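Local atomic coordinates of probable glutathione reductase (Sinorhizobium meliloti, PDB entry 4DNA), a protein that probably catalyses the NADPH-dependent reduction of glutathione disulfide to glutathione, using one FAD bound in each subunit of a homodimer. Residues K51-Y54 with V55-S58; S77-W81 with A82-A86; N187-G191 with L192-T196. One frame throughout, in Å; residues are numbered along the deposited sequence.

All three contacts are local and sit close together on one side of the subunit. Contact 1 is nearest the FAD: two turns in the first half of helix 48-66. Contact 2 starts helix 81-106, and contact 3 ends helix 180-191. Contacts 1 and 3 are mostly buried, contact 2 only partly. Contacts 1 and 2 both touch the second subunit. Y54 joins all three, packing on L84 and V85 of contact 2 and on I188 of contact 3. L192 of contact 3 also reaches F79 of contact 2. Their chemistry follows position. Contact 1 has regular helical bonds and a lysine beside a tyrosine, contact 2 an acidic N-cap, and contact 3 a glycine C-cap.

Contact 1: K51-Y54 with V55-S58; sequences KKLY and VYAS. With FAD (flavin-adenine dinucleotide), chain C.
K52 and Y56 lead a local contact between successive turns in the first half of helix 48-66. The contact is mostly buried; K51 faces the flavin, and K52, L53, Y56 and A57 meet the second subunit. Four backbone bonds tie the turns: V55 N to K51 O, Y56 N to K52 O, A57 N to L53 O and S58 N to Y54 O. The Y56 ring has K52 O over one face, 3.3 Å above its plane and offset toward the rim. Its CG stands beside the backbone N (chi1 -74°), which turns the ring back toward K52, whose chain crosses it at a slant. That chain bends at chi2 and chi4 and brings CE to 3.6 Å from Y56 OH. K52 NZ finds its polar partner on the second subunit, at P440 O. L53 CD2 packs more loosely on Y56 CD2, at 4.3 Å.

The helix begins at C48 of the redox-active disulfide C43-C48, as in related pyridine nucleotide-disulfide oxidoreductases. K51 extends to the N5 and O4 side of the flavin and forms a salt bridge with E184. The modelled spacing of K51 to FAD O4 is too short to be trusted.

The Y56 ring also makes a cation-pi contact with K379 of the second subunit. An alanine at Y56 would probably cost the K52 chain its ring contact and leave that K379 without its aromatic partner. V55 packs on F346.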
# COMPACT_ATOMS: atom_id res chain seq x y z
N LYS A 51 3.19 10.18 -16.17
CA LYS A 51 4.38 9.88 -15.40
C LYS A 51 4.26 8.51 -14.75
O LYS A 51 5.15 7.67 -14.88
CB LYS A 51 4.65 10.97 -14.36
CG LYS A 51 5.61 10.54 -13.26
CD LYS A 51 4.90 10.38 -11.92
CE LYS A 51 4.51 11.75 -11.40
NZ LYS A 51 4.17 11.71 -9.96
N LYS A 52 3.14 8.29 -14.09
CA LYS A 52 2.95 7.07 -13.30
C LYS A 52 2.93 5.83 -14.20
O LYS A 52 3.34 4.74 -13.78
CB LYS A 52 1.68 7.19 -12.45
CG LYS A 52 1.42 6.07 -11.45
CD LYS A 52 2.38 6.08 -10.26
CE LYS A 52 1.99 5.03 -9.23
NZ LYS A 52 0.68 5.32 -8.57
N LEU A 53 2.48 6.00 -15.44
CA LEU A 53 2.49 4.90 -16.40
C LEU A 53 3.93 4.50 -16.72
O LEU A 53 4.30 3.32 -16.69
CB LEU A 53 1.72 5.29 -17.66
CG LEU A 53 0.21 5.54 -17.51
CD1 LEU A 53 -0.45 5.77 -18.87
CD2 LEU A 53 -0.52 4.41 -16.79
N TYR A 54 4.75 5.50 -17.00
CA TYR A 54 6.15 5.29 -17.35
C TYR A 54 6.89 4.66 -16.18
O TYR A 54 7.81 3.87 -16.36
CB TYR A 54 6.77 6.62 -17.79
CG TYR A 54 6.45 6.99 -19.24
CD1 TYR A 54 5.23 6.64 -19.84
CD2 TYR A 54 7.37 7.70 -20.01
CE1 TYR A 54 4.94 6.97 -21.16
CE2 TYR A 54 7.09 8.04 -21.32
CZ TYR A 54 5.89 7.67 -21.89
OH TYR A 54 5.64 8.02 -23.20
N VAL A 55 6.47 5.00 -14.96
CA VAL A 55 7.00 4.36 -13.77
C VAL A 55 6.68 2.88 -13.85
O VAL A 55 7.56 2.04 -13.64
CB VAL A 55 6.39 4.94 -12.49
CG1 VAL A 55 6.69 4.05 -11.31
CG2 VAL A 55 6.91 6.35 -12.24
N TYR A 56 5.42 2.56 -14.16
CA TYR A 56 4.99 1.18 -14.27
C TYR A 56 5.79 0.46 -15.35
O TYR A 56 6.34 -0.63 -15.10
CB TYR A 56 3.49 1.10 -14.58
CG TYR A 56 2.56 1.42 -13.43
CD1 TYR A 56 2.90 1.10 -12.12
CD2 TYR A 56 1.31 2.01 -13.67
CE1 TYR A 56 2.03 1.37 -11.07
CE2 TYR A 56 0.44 2.29 -12.63
CZ TYR A 56 0.80 1.97 -11.33
OH TYR A 56 -0.04 2.25 -10.28
N ALA A 57 5.87 1.08 -16.53
CA ALA A 57 6.67 0.54 -17.62
C ALA A 57 8.07 0.22 -17.16
O ALA A 57 8.61 -0.80 -17.52
CB ALA A 57 6.74 1.52 -18.77
N SER A 58 8.65 1.10 -16.34
CA SER A 58 10.03 0.91 -15.91
C SER A 58 10.17 -0.16 -14.84
O SER A 58 11.25 -0.74 -14.72
CB SER A 58 10.64 2.23 -15.43
OG SER A 58 9.88 2.79 -14.38
PA FAD C . -2.57 22.92 -15.32
O1A FAD C . -1.11 23.31 -15.40
O2A FAD C . -3.02 21.50 -15.04
O5B FAD C . -3.30 23.37 -16.68
C5B FAD C . -3.73 24.71 -16.93
C4B FAD C . -4.08 24.76 -18.41
O4B FAD C . -4.25 26.10 -18.89
C3B FAD C . -2.96 24.14 -19.22
O3B FAD C . -3.51 23.04 -19.97
C2B FAD C . -2.44 25.27 -20.09
O2B FAD C . -2.03 24.80 -21.37
C1B FAD C . -3.62 26.22 -20.17
N9A FAD C . -3.26 27.64 -20.38
C8A FAD C . -2.13 28.22 -19.92
N7A FAD C . -2.07 29.53 -20.23
C5A FAD C . -3.19 29.81 -20.90
C6A FAD C . -3.74 31.04 -21.50
N6A FAD C . -3.01 32.17 -21.41
N1A FAD C . -4.95 30.95 -22.12
C2A FAD C . -5.63 29.78 -22.18
N3A FAD C . -5.18 28.62 -21.64
C4A FAD C . -3.98 28.57 -21.00
N1 FAD C . 0.94 16.53 -9.00
C2 FAD C . 0.53 15.56 -8.15
O2 FAD C . -0.33 15.84 -7.28
N3 FAD C . 1.02 14.31 -8.21
C4 FAD C . 1.95 13.93 -9.11
O4 FAD C . 2.38 12.75 -9.13
C4X FAD C . 2.46 14.95 -10.07
N5 FAD C . 3.39 14.65 -11.00
C5X FAD C . 3.81 15.60 -11.87
C6 FAD C . 4.77 15.29 -12.84
C7 FAD C . 5.23 16.27 -13.73
C7M FAD C . 6.26 15.89 -14.75
C8 FAD C . 4.67 17.66 -13.66
C8M FAD C . 5.11 18.76 -14.60
C9 FAD C . 3.72 17.97 -12.70
C9A FAD C . 3.27 17.00 -11.80
N10 FAD C . 2.30 17.33 -10.84
C10 FAD C . 1.88 16.31 -9.95
C1' FAD C . 1.77 18.70 -10.77
C2' FAD C . 0.40 18.86 -11.39
O2' FAD C . 0.43 18.39 -12.75
C3' FAD C . -0.07 20.32 -11.32
O3' FAD C . 0.12 20.77 -9.97
C4' FAD C . -1.53 20.50 -11.71
O4' FAD C . -1.69 20.20 -13.10
C5' FAD C . -1.99 21.93 -11.45
O5' FAD C . -2.97 22.27 -12.43
P FAD C . -3.45 23.79 -12.73
O1P FAD C . -4.92 23.93 -12.40
O2P FAD C . -2.45 24.76 -12.14
O3P FAD C . -3.35 23.92 -14.33

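Contact 2: S77-W81 with A82-A86; sequences SRFDW and AKLVA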
# COMPACT_ATOMS: atom_id res chain seq x y z
N SER A 77 13.78 -10.31 -22.59
CA SER A 77 12.64 -9.49 -22.92
C SER A 77 13.16 -8.19 -23.48
O SER A 77 14.25 -7.75 -23.13
CB SER A 77 11.82 -9.23 -21.66
OG SER A 77 12.70 -9.09 -20.56
N ARG A 78 12.37 -7.57 -24.35
CA ARG A 78 12.82 -6.39 -25.05
C ARG A 78 11.78 -5.30 -24.96
O ARG A 78 10.58 -5.55 -25.15
CB ARG A 78 13.12 -6.73 -26.51
CG ARG A 78 12.68 -5.67 -27.51
CD ARG A 78 13.01 -6.05 -28.94
NE ARG A 78 11.86 -5.79 -29.82
CZ ARG A 78 10.95 -6.70 -30.15
NH1 ARG A 78 11.03 -7.95 -29.70
NH2 ARG A 78 9.94 -6.36 -30.95
N PHE A 79 12.25 -4.08 -24.70
CA PHE A 79 11.38 -2.93 -24.57
C PHE A 79 11.26 -2.09 -25.85
O PHE A 79 12.25 -1.73 -26.47
CB PHE A 79 11.85 -2.05 -23.41
CG PHE A 79 11.08 -0.77 -23.28
CD1 PHE A 79 9.81 -0.76 -22.72
CD2 PHE A 79 11.64 0.44 -23.71
CE1 PHE A 79 9.10 0.42 -22.60
CE2 PHE A 79 10.93 1.62 -23.60
CZ PHE A 79 9.66 1.61 -23.04
N ASP A 80 10.02 -1.75 -26.21
CA ASP A 80 9.71 -0.97 -27.39
C ASP A 80 9.14 0.40 -26.97
O ASP A 80 7.96 0.53 -26.72
CB ASP A 80 8.68 -1.75 -28.21
CG ASP A 80 8.53 -1.25 -29.62
OD1 ASP A 80 8.40 -0.02 -29.84
OD2 ASP A 80 8.51 -2.12 -30.52
N TRP A 81 9.99 1.42 -26.92
CA TRP A 81 9.56 2.78 -26.61
C TRP A 81 8.36 3.26 -27.41
O TRP A 81 7.38 3.74 -26.86
CB TRP A 81 10.75 3.70 -26.81
CG TRP A 81 10.51 5.17 -26.60
CD1 TRP A 81 10.38 6.15 -27.58
CD2 TRP A 81 10.42 5.90 -25.33
NE1 TRP A 81 10.21 7.39 -27.02
CE2 TRP A 81 10.23 7.31 -25.67
CE3 TRP A 81 10.49 5.54 -23.99
CZ2 TRP A 81 10.11 8.29 -24.70
CZ3 TRP A 81 10.36 6.55 -23.02
CH2 TRP A 81 10.18 7.89 -23.37
N ALA A 82 8.43 3.12 -28.72
CA ALA A 82 7.35 3.54 -29.60
C ALA A 82 6.00 2.95 -29.19
O ALA A 82 4.96 3.56 -29.40
CB ALA A 82 7.67 3.20 -31.05
N LYS A 83 6.04 1.76 -28.59
CA LYS A 83 4.79 1.14 -28.16
C LYS A 83 4.21 1.74 -26.87
O LYS A 83 3.00 1.95 -26.78
CB LYS A 83 4.94 -0.38 -28.12
CG LYS A 83 4.41 -0.99 -29.40
CD LYS A 83 5.19 -2.20 -29.86
CE LYS A 83 4.59 -2.75 -31.15
NZ LYS A 83 5.56 -3.61 -31.89
N LEU A 84 5.09 2.03 -25.91
CA LEU A 84 4.73 2.73 -24.70
C LEU A 84 4.12 4.08 -25.02
O LEU A 84 2.94 4.31 -24.73
CB LEU A 84 5.95 2.93 -23.81
CG LEU A 84 5.68 3.59 -22.45
CD1 LEU A 84 4.65 2.77 -21.69
CD2 LEU A 84 6.95 3.74 -21.64
N VAL A 85 4.91 4.97 -25.61
CA VAL A 85 4.43 6.29 -26.01
C VAL A 85 3.06 6.20 -26.71
O VAL A 85 2.18 7.03 -26.47
CB VAL A 85 5.45 7.01 -26.91
CG1 VAL A 85 5.01 8.43 -27.20
CG2 VAL A 85 6.82 7.04 -26.26
N ALA A 86 2.87 5.19 -27.56
CA ALA A 86 1.61 5.06 -28.26
C ALA A 86 0.50 4.66 -27.29
O ALA A 86 -0.57 5.28 -27.25
CB ALA A 86 1.72 4.08 -29.41
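D80 and K83 meet across the first turn of helix 81-106, where D80 is the N-cap. The strand 78-79 leads straight into this helix, so the contact is a strand-to-helix junction.

The polar contacts centre on D80. Its carboxylate turns back over the helix start and OD1 accepts a weak capping bond from K83 N, at 3.2 Å. The D80 carbonyl O takes K83 N as well, at 2.9 Å, with the donor well above the carbonyl plane. L84 N adds a weak bond to the same oxygen. The other carboxylate oxygen, OD2, forms a salt bridge with K83 NZ at 3.6 Å. The K83 chain slants across the carboxylate, its CD 3.4 Å from D80 OD2. The negative carboxylate at the N-terminal end would probably be favoured by the helix dipole. One residue on, V85 N bonds to W81 O at 3.0 Å, the first full i to i+4 bond of good geometry.

The apolar contacts involve F79 and the buried L84. F79 meets L84 at the ring edge, with CZ 3.7 Å from L84 CD2. L84 in turn packs on Y54 and A57 of helix 48-66. The F79 ring also meets W72 of the second subunit, and R78 and F79 pair with an antiparallel strand of that chain, so the sheet continues across the dimer interface.

The aromatic contact is a CH-pi interaction. W81 has CG anti to its N (chi1 177°), which places the indole under V85 CG2, and W81 NE1 bonds to L166 O. V85 CG2 sits over the indole face, 3.6 Å from the centroid of the five-membered ring and 18° off its normal.

Contact 3: N187-G191 with L192-T196; sequences NIFHG and LGVKT
F189 and V194 bracket the C-terminal end of helix 180-191. Their side chains lie side by side and point the same way, with F189 CB 3.8 Å from V194 CB. This is the apolar pair that accompanies a Schellman motif. V194 N bonds to F189 O at 3.1 Å, and G193 N bonds to H190 O at 2.8 Å. These two bonds define the motif. L192 N continues the helical pattern to I188 O and adds a weak bond to F189 O. The I188 and L192 side chains lie side by side, I188 CG2 4.0 Å from L192 CD1.

G193 sets the turn. Its phi is positive (93°), and a side chain here would collide with the L192 carbonyl O, which explains the glycine. The chain then heads into strand 195-199. T196 OG1 stands beside its own backbone N (chi1 -67°), facing back to the helix end, and donates to V194 O at 3.1 Å. It also lies 3.8 Å from the CB atoms of both F189 and H190. A water in the plane of the H190 ring bridges the two segments. It is 2.7 Å from H190 ND1 and accepts from T196 N at 2.9 Å.

Further out, F189, V194 and T196 all pack on I173 of strand 172-176. The K195 backbone bonds to E171 and I173. The unit is a beta-alpha-beta crossover of the Rossmann-type domain predicted to bind NAD(P). Helix 48-66 adds V55 against I188 and S58 against L192.

The carbonyls of I188, F189 and H190 are thus paired with amides of the turn, and the water lets the strand amide of T196 reach the helix end through the histidine.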
# COMPACT_ATOMS: atom_id res chain seq x y z
N ASN A 187 14.82 7.68 -12.64
CA ASN A 187 14.41 6.32 -12.37
C ASN A 187 13.65 5.67 -13.53
O ASN A 187 13.86 4.50 -13.82
CB ASN A 187 13.64 6.24 -11.06
CG ASN A 187 14.56 6.24 -9.87
OD1 ASN A 187 15.12 5.20 -9.51
ND2 ASN A 187 14.75 7.40 -9.26
N ILE A 188 12.78 6.44 -14.18
CA ILE A 188 12.03 5.91 -15.31
C ILE A 188 13.04 5.48 -16.39
O ILE A 188 13.09 4.31 -16.77
CB ILE A 188 10.97 6.90 -15.86
CG1 ILE A 188 9.77 6.96 -14.91
CG2 ILE A 188 10.47 6.47 -17.22
CD1 ILE A 188 8.98 8.24 -15.00
N PHE A 189 13.88 6.41 -16.83
CA PHE A 189 14.83 6.10 -17.88
C PHE A 189 15.77 4.97 -17.51
O PHE A 189 16.01 4.09 -18.33
CB PHE A 189 15.60 7.35 -18.34
CG PHE A 189 14.77 8.28 -19.16
CD1 PHE A 189 14.04 7.81 -20.26
CD2 PHE A 189 14.68 9.63 -18.84
CE1 PHE A 189 13.26 8.66 -21.02
CE2 PHE A 189 13.91 10.49 -19.61
CZ PHE A 189 13.19 10.00 -20.70
N HIS A 190 16.28 4.98 -16.28
CA HIS A 190 17.19 3.92 -15.85
C HIS A 190 16.55 2.58 -15.96
O HIS A 190 17.11 1.67 -16.56
CB HIS A 190 17.72 4.11 -14.43
CG HIS A 190 18.64 3.00 -13.99
ND1 HIS A 190 19.97 3.02 -14.24
CD2 HIS A 190 18.38 1.80 -13.33
CE1 HIS A 190 20.53 1.90 -13.76
NE2 HIS A 190 19.56 1.16 -13.20
N GLY A 191 15.35 2.46 -15.39
CA GLY A 191 14.54 1.25 -15.45
C GLY A 191 14.42 0.74 -16.87
O GLY A 191 14.42 -0.47 -17.11
N LEU A 192 14.34 1.67 -17.82
CA LEU A 192 14.20 1.32 -19.23
C LEU A 192 15.53 1.05 -19.98
O LEU A 192 15.53 0.79 -21.18
CB LEU A 192 13.33 2.36 -19.94
CG LEU A 192 11.91 2.57 -19.38
CD1 LEU A 192 11.23 3.72 -20.08
CD2 LEU A 192 11.04 1.33 -19.46
N GLY A 193 16.65 1.10 -19.26
CA GLY A 193 17.96 0.73 -19.81
C GLY A 193 18.76 1.89 -20.38
O GLY A 193 19.80 1.67 -21.01
N VAL A 194 18.27 3.12 -20.19
CA VAL A 194 19.02 4.30 -20.56
C VAL A 194 20.15 4.45 -19.57
O VAL A 194 19.90 4.39 -18.36
CB VAL A 194 18.15 5.57 -20.51
CG1 VAL A 194 18.96 6.80 -20.89
CG2 VAL A 194 16.94 5.44 -21.42
N LYS A 195 21.38 4.61 -20.06
CA LYS A 195 22.50 4.99 -19.19
C LYS A 195 22.18 6.36 -18.60
O LYS A 195 22.19 7.37 -19.31
CB LYS A 195 23.79 5.02 -20.01
CG LYS A 195 24.98 5.69 -19.32
CD LYS A 195 25.79 4.70 -18.48
CE LYS A 195 27.05 5.35 -17.92
NZ LYS A 195 26.76 6.14 -16.68
N THR A 196 21.86 6.39 -17.30
CA THR A 196 21.31 7.60 -16.66
C THR A 196 22.30 8.34 -15.75
O THR A 196 22.92 7.73 -14.90
CB THR A 196 20.03 7.27 -15.86
OG1 THR A 196 18.99 6.88 -16.75
CG2 THR A 196 19.55 8.48 -15.06
O HOH W 1 22.00 3.95 -15.81